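Local structure of serine acetyltransferase (Entamoeba histolytica, 3Q1X) at residues A[36-39]-A[40-44]; A[82-85]-A[86-89]; A[153-156]-A[157-160]. The protein binds L-serine and probably transfers an acetyl group to its hydroxyl, a step of cysteine biosynthesis, as in other hexapeptide-repeat serine acetyltransferases. One frame throughout, in Å; residues are numbered along the deposited sequence.

Contact 1 (A[36-39]-A[40-44])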
ATOM      1  N   THR A  36      -2.538 -14.050  -8.582  1.00 21.52           N
ATOM      2  CA  THR A  36      -2.735 -14.930  -9.736  1.00 22.07           C
ATOM      3  C   THR A  36      -3.035 -14.194 -11.038  1.00 21.49           C
ATOM      4  O   THR A  36      -2.367 -14.441 -12.044  1.00 21.05           O
ATOM      5  CB  THR A  36      -3.809 -16.008  -9.467  1.00 22.38           C
ATOM      6  OG1 THR A  36      -3.517 -16.672  -8.234  1.00 24.50           O
ATOM      7  CG2 THR A  36      -3.832 -17.039 -10.591  1.00 23.35           C
ATOM      8  N   GLU A  37      -4.010 -13.282 -11.004  1.00 21.10           N
ATOM      9  CA  GLU A  37      -4.472 -12.591 -12.209  1.00 20.66           C
ATOM     10  C   GLU A  37      -3.343 -11.811 -12.884  1.00 20.23           C
ATOM     11  O   GLU A  37      -3.180 -11.898 -14.093  1.00 19.59           O
ATOM     12  CB  GLU A  37      -5.673 -11.684 -11.919  1.00 21.04           C
ATOM     13  CG  GLU A  37      -6.921 -12.413 -11.378  1.00 20.60           C
ATOM     14  CD  GLU A  37      -6.974 -12.496  -9.856  1.00 21.45           C
ATOM     15  OE1 GLU A  37      -5.909 -12.497  -9.193  1.00 22.70           O
ATOM     16  OE2 GLU A  37      -8.100 -12.559  -9.310  1.00 21.09           O
ATOM     17  N   LEU A  38      -2.559 -11.079 -12.089  1.00 19.96           N
ATOM     18  CA  LEU A  38      -1.392 -10.360 -12.599  1.00 19.92           C
ATOM     19  C   LEU A  38      -0.291 -11.303 -13.085  1.00 20.27           C
ATOM     20  O   LEU A  38       0.243 -11.096 -14.166  1.00 20.57           O
ATOM     21  CB  LEU A  38      -0.830  -9.386 -11.554  1.00 19.65           C
ATOM     22  CG  LEU A  38       0.302  -8.439 -11.986  1.00 18.82           C
ATOM     23  CD1 LEU A  38      -0.115  -7.528 -13.155  1.00 18.23           C
ATOM     24  CD2 LEU A  38       0.773  -7.607 -10.795  1.00 17.98           C
ATOM     25  N   GLN A  39       0.016 -12.334 -12.300  1.00 20.72           N
ATOM     26  CA  GLN A  39       1.031 -13.335 -12.659  1.00 21.16           C
ATOM     27  C   GLN A  39       0.760 -13.905 -14.053  1.00 21.34           C
ATOM     28  O   GLN A  39       1.648 -13.932 -14.911  1.00 21.44           O
ATOM     29  CB  GLN A  39       1.058 -14.451 -11.602  1.00 21.76           C
ATOM     30  CG  GLN A  39       2.122 -15.525 -11.815  1.00 22.13           C
ATOM     31  CD  GLN A  39       3.503 -15.109 -11.344  1.00 23.82           C
ATOM     32  OE1 GLN A  39       3.709 -13.988 -10.887  1.00 23.74           O
ATOM     33  NE2 GLN A  39       4.458 -16.020 -11.452  1.00 25.14           N
ATOM     34  N   LYS A  40      -0.485 -14.320 -14.271  1.00 21.19           N
ATOM     35  CA  LYS A  40      -0.907 -14.926 -15.530  1.00 21.57           C
ATOM     36  C   LYS A  40      -0.939 -13.930 -16.683  1.00 21.29           C
ATOM     37  O   LYS A  40      -0.412 -14.215 -17.752  1.00 21.38           O
ATOM     38  CB  LYS A  40      -2.249 -15.652 -15.369  1.00 22.24           C
ATOM     39  CG  LYS A  40      -2.169 -16.953 -14.555  1.00 23.85           C
ATOM     40  CD  LYS A  40      -0.892 -17.719 -14.883  1.00 27.16           C
ATOM     41  CE  LYS A  40      -0.798 -19.046 -14.154  1.00 28.64           C
ATOM     42  NZ  LYS A  40       0.626 -19.478 -14.096  1.00 28.98           N
ATOM     43  N   LEU A  41      -1.529 -12.756 -16.461  1.00 20.83           N
ATOM     44  CA  LEU A  41      -1.673 -11.769 -17.526  1.00 20.96           C
ATOM     45  C   LEU A  41      -0.325 -11.193 -17.964  1.00 21.16           C
ATOM     46  O   LEU A  41      -0.139 -10.873 -19.143  1.00 21.24           O
ATOM     47  CB  LEU A  41      -2.643 -10.656 -17.131  1.00 20.74           C
ATOM     48  CG  LEU A  41      -4.139 -10.979 -17.067  1.00 20.98           C
ATOM     49  CD1 LEU A  41      -4.885  -9.921 -16.273  1.00 19.89           C
ATOM     50  CD2 LEU A  41      -4.731 -11.113 -18.466  1.00 20.91           C
ATOM     51  N   ARG A  42       0.605 -11.080 -17.014  1.00 21.47           N
ATOM     52  CA  ARG A  42       1.986 -10.671 -17.322  1.00 22.16           C
ATOM     53  C   ARG A  42       2.626 -11.619 -18.354  1.00 22.07           C
ATOM     54  O   ARG A  42       3.227 -11.166 -19.328  1.00 22.35           O
ATOM     55  CB  ARG A  42       2.840 -10.530 -16.038  1.00 21.98           C
ATOM     56  CG  ARG A  42       2.365  -9.390 -15.100  1.00 24.09           C
ATOM     57  CD  ARG A  42       3.428  -8.633 -14.278  1.00 27.27           C
ATOM     58  NE  ARG A  42       4.086  -9.430 -13.249  1.00 25.76           N
ATOM     59  CZ  ARG A  42       4.709  -8.969 -12.155  1.00 23.63           C
ATOM     60  NH1 ARG A  42       4.751  -7.673 -11.827  1.00 22.30           N
ATOM     61  NH2 ARG A  42       5.284  -9.837 -11.349  1.00 23.44           N
ATOM     62  N   LYS A  43       2.457 -12.927 -18.148  1.00 22.53           N
ATOM     63  CA  LYS A  43       3.023 -13.952 -19.032  1.00 23.54           C
ATOM     64  C   LYS A  43       2.357 -13.949 -20.402  1.00 23.48           C
ATOM     65  O   LYS A  43       3.029 -14.080 -21.432  1.00 23.44           O
ATOM     66  CB  LYS A  43       2.915 -15.345 -18.397  1.00 23.69           C
ATOM     67  CG  LYS A  43       3.898 -15.566 -17.257  1.00 25.19           C
ATOM     68  CD  LYS A  43       3.867 -16.987 -16.719  1.00 27.16           C
ATOM     69  CE  LYS A  43       5.088 -17.240 -15.846  1.00 30.61           C
ATOM     70  NZ  LYS A  43       4.893 -18.371 -14.905  1.00 32.08           N
ATOM     71  N   ILE A  44       1.036 -13.787 -20.398  1.00 23.44           N
ATOM     72  CA  ILE A  44       0.220 -13.803 -21.613  1.00 23.38           C
ATOM     73  C   ILE A  44       0.518 -12.617 -22.534  1.00 23.26           C
ATOM     74  O   ILE A  44       0.714 -12.791 -23.742  1.00 23.59           O
ATOM     75  CB  ILE A  44      -1.288 -13.824 -21.248  1.00 23.56           C
ATOM     76  CG1 ILE A  44      -1.632 -15.102 -20.459  1.00 23.34           C
ATOM     77  CG2 ILE A  44      -2.159 -13.677 -22.497  1.00 23.50           C
ATOM     78  CD1 ILE A  44      -2.981 -15.067 -19.744  1.00 23.82           C
TER
HETATM   79  O   HOH W   1       5.492 -12.510 -12.273  1.00 27.96           O
HETATM   80  O   HOH W   2       4.300 -19.112 -12.618  1.00 34.98           O

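Contact 2 (A[82-85]-A[86-89])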
ATOM      1  N   GLU A  82     -22.556 -20.859 -13.030  1.00 24.33           N
ATOM      2  CA  GLU A  82     -21.763 -21.505 -14.077  1.00 24.91           C
ATOM      3  C   GLU A  82     -21.965 -20.883 -15.466  1.00 24.29           C
ATOM      4  O   GLU A  82     -20.987 -20.610 -16.179  1.00 23.76           O
ATOM      5  CB  GLU A  82     -22.080 -23.009 -14.115  1.00 25.19           C
ATOM      6  CG  GLU A  82     -21.667 -23.817 -12.869  1.00 28.23           C
ATOM      7  CD  GLU A  82     -22.621 -23.685 -11.660  1.00 32.15           C
ATOM      8  OE1 GLU A  82     -23.687 -23.018 -11.742  1.00 33.64           O
ATOM      9  OE2 GLU A  82     -22.289 -24.267 -10.605  1.00 34.60           O
ATOM     10  N   LEU A  83     -23.228 -20.666 -15.847  1.00 23.99           N
ATOM     11  CA  LEU A  83     -23.542 -20.118 -17.165  1.00 23.78           C
ATOM     12  C   LEU A  83     -23.063 -18.671 -17.307  1.00 23.30           C
ATOM     13  O   LEU A  83     -22.451 -18.315 -18.322  1.00 22.94           O
ATOM     14  CB  LEU A  83     -25.040 -20.253 -17.475  1.00 24.42           C
ATOM     15  CG  LEU A  83     -25.595 -19.533 -18.707  1.00 26.09           C
ATOM     16  CD1 LEU A  83     -26.775 -20.293 -19.300  1.00 27.64           C
ATOM     17  CD2 LEU A  83     -26.005 -18.111 -18.341  1.00 28.15           C
ATOM     18  N   PHE A  84     -23.333 -17.851 -16.291  1.00 22.92           N
ATOM     19  CA  PHE A  84     -22.886 -16.458 -16.283  1.00 22.73           C
ATOM     20  C   PHE A  84     -21.370 -16.368 -16.387  1.00 22.04           C
ATOM     21  O   PHE A  84     -20.853 -15.527 -17.129  1.00 22.17           O
ATOM     22  CB  PHE A  84     -23.367 -15.728 -15.027  1.00 22.85           C
ATOM     23  CG  PHE A  84     -23.151 -14.237 -15.072  1.00 24.26           C
ATOM     24  CD1 PHE A  84     -23.835 -13.449 -15.994  1.00 25.98           C
ATOM     25  CD2 PHE A  84     -22.269 -13.619 -14.189  1.00 23.97           C
ATOM     26  CE1 PHE A  84     -23.646 -12.068 -16.039  1.00 26.54           C
ATOM     27  CE2 PHE A  84     -22.070 -12.232 -14.224  1.00 24.73           C
ATOM     28  CZ  PHE A  84     -22.759 -11.459 -15.146  1.00 26.06           C
ATOM     29  N   ALA A  85     -20.672 -17.232 -15.646  1.00 21.41           N
ATOM     30  CA  ALA A  85     -19.203 -17.335 -15.704  1.00 21.18           C
ATOM     31  C   ALA A  85     -18.674 -17.635 -17.112  1.00 21.06           C
ATOM     32  O   ALA A  85     -17.760 -16.963 -17.588  1.00 20.33           O
ATOM     33  CB  ALA A  85     -18.704 -18.382 -14.716  1.00 20.92           C
ATOM     34  N   HIS A  86     -19.259 -18.641 -17.771  1.00 21.28           N
ATOM     35  CA  HIS A  86     -18.879 -19.012 -19.132  1.00 21.82           C
ATOM     36  C   HIS A  86     -18.978 -17.827 -20.093  1.00 22.07           C
ATOM     37  O   HIS A  86     -18.042 -17.557 -20.845  1.00 21.60           O
ATOM     38  CB  HIS A  86     -19.742 -20.179 -19.638  1.00 22.44           C
ATOM     39  CG  HIS A  86     -19.559 -20.468 -21.095  1.00 24.12           C
ATOM     40  ND1 HIS A  86     -18.570 -21.306 -21.569  1.00 26.68           N
ATOM     41  CD2 HIS A  86     -20.222 -20.014 -22.184  1.00 26.23           C
ATOM     42  CE1 HIS A  86     -18.643 -21.365 -22.888  1.00 26.41           C
ATOM     43  NE2 HIS A  86     -19.635 -20.590 -23.287  1.00 26.58           N
ATOM     44  N   GLN A  87     -20.106 -17.119 -20.049  1.00 22.06           N
ATOM     45  CA  GLN A  87     -20.341 -15.946 -20.901  1.00 22.81           C
ATOM     46  C   GLN A  87     -19.368 -14.794 -20.637  1.00 22.80           C
ATOM     47  O   GLN A  87     -18.893 -14.135 -21.573  1.00 22.89           O
ATOM     48  CB  GLN A  87     -21.766 -15.448 -20.718  1.00 23.38           C
ATOM     49  CG  GLN A  87     -22.816 -16.479 -21.116  1.00 25.43           C
ATOM     50  CD  GLN A  87     -24.201 -16.140 -20.600  1.00 28.30           C
ATOM     51  OE1 GLN A  87     -24.361 -15.346 -19.666  1.00 29.87           O
ATOM     52  NE2 GLN A  87     -25.215 -16.750 -21.202  1.00 29.73           N
ATOM     53  N   CYS A  88     -19.084 -14.556 -19.362  1.00 22.40           N
ATOM     54  CA  CYS A  88     -18.175 -13.486 -18.974  1.00 22.73           C
ATOM     55  C   CYS A  88     -16.755 -13.770 -19.408  1.00 21.85           C
ATOM     56  O   CYS A  88     -16.056 -12.864 -19.850  1.00 21.42           O
ATOM     57  CB  CYS A  88     -18.229 -13.254 -17.472  1.00 22.78           C
ATOM     58  SG  CYS A  88     -19.745 -12.452 -16.957  1.00 27.63           S
ATOM     59  N   VAL A  89     -16.337 -15.031 -19.289  1.00 21.25           N
ATOM     60  CA  VAL A  89     -14.968 -15.419 -19.636  1.00 21.85           C
ATOM     61  C   VAL A  89     -14.780 -15.492 -21.151  1.00 21.04           C
ATOM     62  O   VAL A  89     -13.693 -15.212 -21.663  1.00 21.26           O
ATOM     63  CB  VAL A  89     -14.552 -16.740 -18.956  1.00 21.80           C
ATOM     64  CG1 VAL A  89     -13.224 -17.234 -19.486  1.00 23.74           C
ATOM     65  CG2 VAL A  89     -14.450 -16.538 -17.450  1.00 22.87           C
TER

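Contact 3 (A[153-156]-A[157-160])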
ATOM      1  N   GLU A 153     -13.142  -7.896  -6.407  1.00 16.75           N
ATOM      2  CA  GLU A 153     -12.138  -8.642  -5.640  1.00 17.13           C
ATOM      3  C   GLU A 153     -10.780  -8.608  -6.336  1.00 16.58           C
ATOM      4  O   GLU A 153      -9.746  -8.394  -5.706  1.00 16.86           O
ATOM      5  CB  GLU A 153     -12.569 -10.097  -5.439  1.00 17.55           C
ATOM      6  CG  GLU A 153     -11.646 -10.898  -4.527  1.00 20.47           C
ATOM      7  CD  GLU A 153     -12.281 -12.194  -4.057  1.00 23.21           C
ATOM      8  OE1 GLU A 153     -12.787 -12.961  -4.906  1.00 27.40           O
ATOM      9  OE2 GLU A 153     -12.280 -12.440  -2.841  1.00 25.51           O
ATOM     10  N   MET A 154     -10.808  -8.817  -7.649  1.00 16.64           N
ATOM     11  CA  MET A 154      -9.601  -8.741  -8.467  1.00 16.87           C
ATOM     12  C   MET A 154      -8.913  -7.387  -8.310  1.00 16.37           C
ATOM     13  O   MET A 154      -7.700  -7.315  -8.095  1.00 17.33           O
ATOM     14  CB  MET A 154      -9.957  -8.979  -9.931  1.00 16.99           C
ATOM     15  CG  MET A 154      -8.761  -9.248 -10.825  1.00 19.85           C
ATOM     16  SD  MET A 154      -9.179  -9.290 -12.586  1.00 24.26           S
ATOM     17  CE  MET A 154     -10.769 -10.057 -12.511  1.00 19.19           C
ATOM     18  N   MET A 155      -9.691  -6.310  -8.393  1.00 16.33           N
ATOM     19  CA  MET A 155      -9.114  -4.972  -8.240  1.00 16.07           C
ATOM     20  C   MET A 155      -8.658  -4.654  -6.808  1.00 15.61           C
ATOM     21  O   MET A 155      -7.758  -3.827  -6.607  1.00 14.88           O
ATOM     22  CB  MET A 155     -10.070  -3.895  -8.748  1.00 15.97           C
ATOM     23  CG  MET A 155     -10.333  -3.945 -10.237  1.00 16.84           C
ATOM     24  SD  MET A 155      -8.868  -4.159 -11.243  1.00 17.46           S
ATOM     25  CE  MET A 155      -8.036  -2.588 -10.985  1.00 17.32           C
ATOM     26  N   GLU A 156      -9.240  -5.326  -5.817  1.00 15.88           N
ATOM     27  CA  GLU A 156      -8.734  -5.214  -4.445  1.00 16.03           C
ATOM     28  C   GLU A 156      -7.360  -5.888  -4.258  1.00 16.49           C
ATOM     29  O   GLU A 156      -6.559  -5.470  -3.401  1.00 16.93           O
ATOM     30  CB  GLU A 156      -9.753  -5.735  -3.429  1.00 15.83           C
ATOM     31  CG  GLU A 156     -10.956  -4.802  -3.206  1.00 16.78           C
ATOM     32  CD  GLU A 156     -10.583  -3.373  -2.860  1.00 16.31           C
ATOM     33  OE1 GLU A 156      -9.538  -3.138  -2.216  1.00 16.61           O
ATOM     34  OE2 GLU A 156     -11.362  -2.476  -3.232  1.00 17.43           O
ATOM     35  N   SER A 157      -7.076  -6.911  -5.065  1.00 17.04           N
ATOM     36  CA  SER A 157      -5.711  -7.448  -5.150  1.00 17.45           C
ATOM     37  C   SER A 157      -4.734  -6.392  -5.677  1.00 17.02           C
ATOM     38  O   SER A 157      -3.661  -6.182  -5.111  1.00 17.14           O
ATOM     39  CB  SER A 157      -5.652  -8.709  -6.010  1.00 17.56           C
ATOM     40  OG  SER A 157      -6.311  -9.791  -5.384  1.00 19.92           O
ATOM     41  N   VAL A 158      -5.125  -5.720  -6.758  1.00 16.05           N
ATOM     42  CA  VAL A 158      -4.370  -4.580  -7.286  1.00 15.76           C
ATOM     43  C   VAL A 158      -4.207  -3.485  -6.215  1.00 15.46           C
ATOM     44  O   VAL A 158      -3.098  -2.989  -5.985  1.00 16.05           O
ATOM     45  CB  VAL A 158      -5.053  -4.007  -8.544  1.00 15.11           C
ATOM     46  CG1 VAL A 158      -4.440  -2.676  -8.920  1.00 16.92           C
ATOM     47  CG2 VAL A 158      -4.992  -5.007  -9.711  1.00 15.21           C
ATOM     48  N   HIS A 159      -5.304  -3.173  -5.524  1.00 15.63           N
ATOM     49  CA  HIS A 159      -5.332  -2.208  -4.442  1.00 15.47           C
ATOM     50  C   HIS A 159      -4.267  -2.510  -3.369  1.00 15.03           C
ATOM     51  O   HIS A 159      -3.507  -1.627  -2.972  1.00 15.08           O
ATOM     52  CB  HIS A 159      -6.760  -2.210  -3.873  1.00 14.89           C
ATOM     53  CG  HIS A 159      -7.126  -1.011  -3.053  1.00 17.52           C
ATOM     54  ND1 HIS A 159      -6.423   0.175  -3.072  1.00 19.40           N
ATOM     55  CD2 HIS A 159      -8.174  -0.813  -2.221  1.00 17.33           C
ATOM     56  CE1 HIS A 159      -7.003   1.037  -2.257  1.00 17.39           C
ATOM     57  NE2 HIS A 159      -8.069   0.465  -1.729  1.00 18.61           N
ATOM     58  N   SER A 160      -4.181  -3.769  -2.938  1.00 15.48           N
ATOM     59  CA  SER A 160      -3.205  -4.176  -1.909  1.00 15.68           C
ATOM     60  C   SER A 160      -1.764  -4.119  -2.413  1.00 15.56           C
ATOM     61  O   SER A 160      -0.846  -3.728  -1.688  1.00 16.01           O
ATOM     62  CB  SER A 160      -3.513  -5.590  -1.402  1.00 16.12           C
ATOM     63  OG  SER A 160      -4.782  -5.657  -0.767  1.00 17.33           O
TER
HETATM   64  O   HOH W   3      -7.346  -4.126  -0.724  1.00 17.33           O

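Contact 1 (A[36-39]-A[40-44])
Leu38 and Arg42, one turn apart on the helix 36-45, meet at an oblique angle: the CD1 methyl of the leucine lies 3.7 Å from CG of the arginine, and its CD2 methyl sits over one face of the guanidinium. CG of Leu38 stands anti to the backbone N (chi1 -173°); CD1 points on toward the methylenes of Arg42, whose chain folds back along the helix so that its guanidinium comes beside CD2. A leucine suits this place because its two branches can serve the methylenes and the flat cation at once.

Gln39 and Lys43 run side by side and point the same way, and water joins what direct bonds do not. One water accepts from Lys43 NZ and, weakly, from Gln39 NE2. A second bridges from the glutamine to the arginine: it donates to Gln39 OE1 at 2.7 Å and accepts from Arg42 NH2 at 2.8 Å, lying at the edge of the guanidinium and in its plane. The amide thus reaches its two cationic neighbours through water, and further bonds to Val34 N through OE1 and to Lys32 O through NE2 fix which way round it lies. Arg42 NH1 turns to Gln131 OE1, so the guanidinium is held at two nitrogens.

Along the backbone, Lys40 N bonds to Thr36 O at 2.9 Å. The short helix is wedged between two longer ones: Leu41 packs on Leu68 of helix 59-79 and on Ile134 and Ile138 of helix 128-144, Leu38 reaches Val135 of the latter, and Lys40 NZ forms a salt bridge with Glu64 of the former.

Contact 2 (A[82-85]-A[86-89])
Four successive i to i+4 bonds, from His86 N to Glu82 O through Val89 N to Ala85 O, the last at 2.9 Å, make this first part of helix 82-113 a regular alpha-helix. Within it, the sulfur of Cys88 rests over one face of the Phe84 ring. SG stands 3.7 Å from the ring centroid, 17° off the normal. It is displaced a little toward the rim, with CE2 of Phe84 the nearest ring carbon to SG at 3.6 Å. Phe84 places CG anti to its N (chi1 -170°), which lays the ring against the next turn, and the small thiol of Cys88 fits against that face.

On the neighbouring flank Leu83 crosses Gln87 obliquely. Its CD2 methyl comes to 3.3 Å from NE2 and 3.5 Å from OE1, so the methyl lies against the amide group. The Gln87 amide crosses the Phe84 ring at about a right angle, the planes 73° apart and OE1 4.2 Å from CD1 of the ring, so the two do not stack. Ala85, with only a methyl, allows close packing on Val76 and Thr77 of helix 59-79.

The side-chain contacts are thus van der Waals and sulfur-aromatic in character: a polarisable sulfur meets the pi cloud, giving a modest attraction that needs neither charge nor water.

Contact 3 (A[153-156]-A[157-160])
Glu156 and His159 lie side by side on helix 150-162, the last helix before the left-handed parallel beta-helix of this hexapeptide-repeat enzyme. The backbone bonds are those of an alpha-helix with some irregularity. His159 N reaches Met155 O at 2.8 Å and Ser160 N reaches Glu156 O at 3.0 Å, whereas Val158 N binds Met154 O only weakly.

Among the polar side chains, OE1 of Glu156 is modelled at the edge of the His159 ring, in its plane but too close to CD2 for the spacing to be trusted; carboxylate and ring planes are 67° apart. The bend at chi2 (-53°) turns the carboxylate round from CG so that OE1 faces His159, while OE2 is taken by a salt bridge to Arg152. The imidazole NE2 bonds to His180 O of the second subunit, and the ring packs on Val182 of that subunit. Glu153 likewise faces the interface, its OE2 in a salt bridge with Arg125 of the second subunit. Acids and an imidazole suit this buried surface because the carboxylates and NE2 find partners, several on the second subunit.

Apolar packing occupies another side of the helix. Met155 and Val158 point the same way, the flexible thioether bringing CE to 4.1 Å from CG2 of the valine; Met155 also touches Ile166 of strand 165-166, and Val158 touches Val135 of helix 128-144.

Ser160 OG, which also bonds to Tyr161 O of the second subunit, shares a water with the acid: that water donates to Glu156 OE1 at 2.8 Å and to Ser160 OG at 3.0 Å.

How the contacts relate
From the N terminus the three contacts come in series, each within a single helix, so none closes a loop and none nests in or crosses another. Contact 1 occupies the short helix 36-45 and contact 2 opens the long helix 82-113, their nearest atoms about 10 Å apart. Contact 3, on helix 150-162, leads into the beta-helix and borders the second subunit. It touches contact 1 directly, Glu37 OE2 lying 3.7 Å from Met154 CG while that oxygen is hydrogen-bonded to Tyr150. Contacts 2 and 3 remain separate, with centres about 21 Å apart. Contacts 1 and 2 pack on helix 59-79, and contacts 1 and 3 on helix 128-144, so that these two helices link the three.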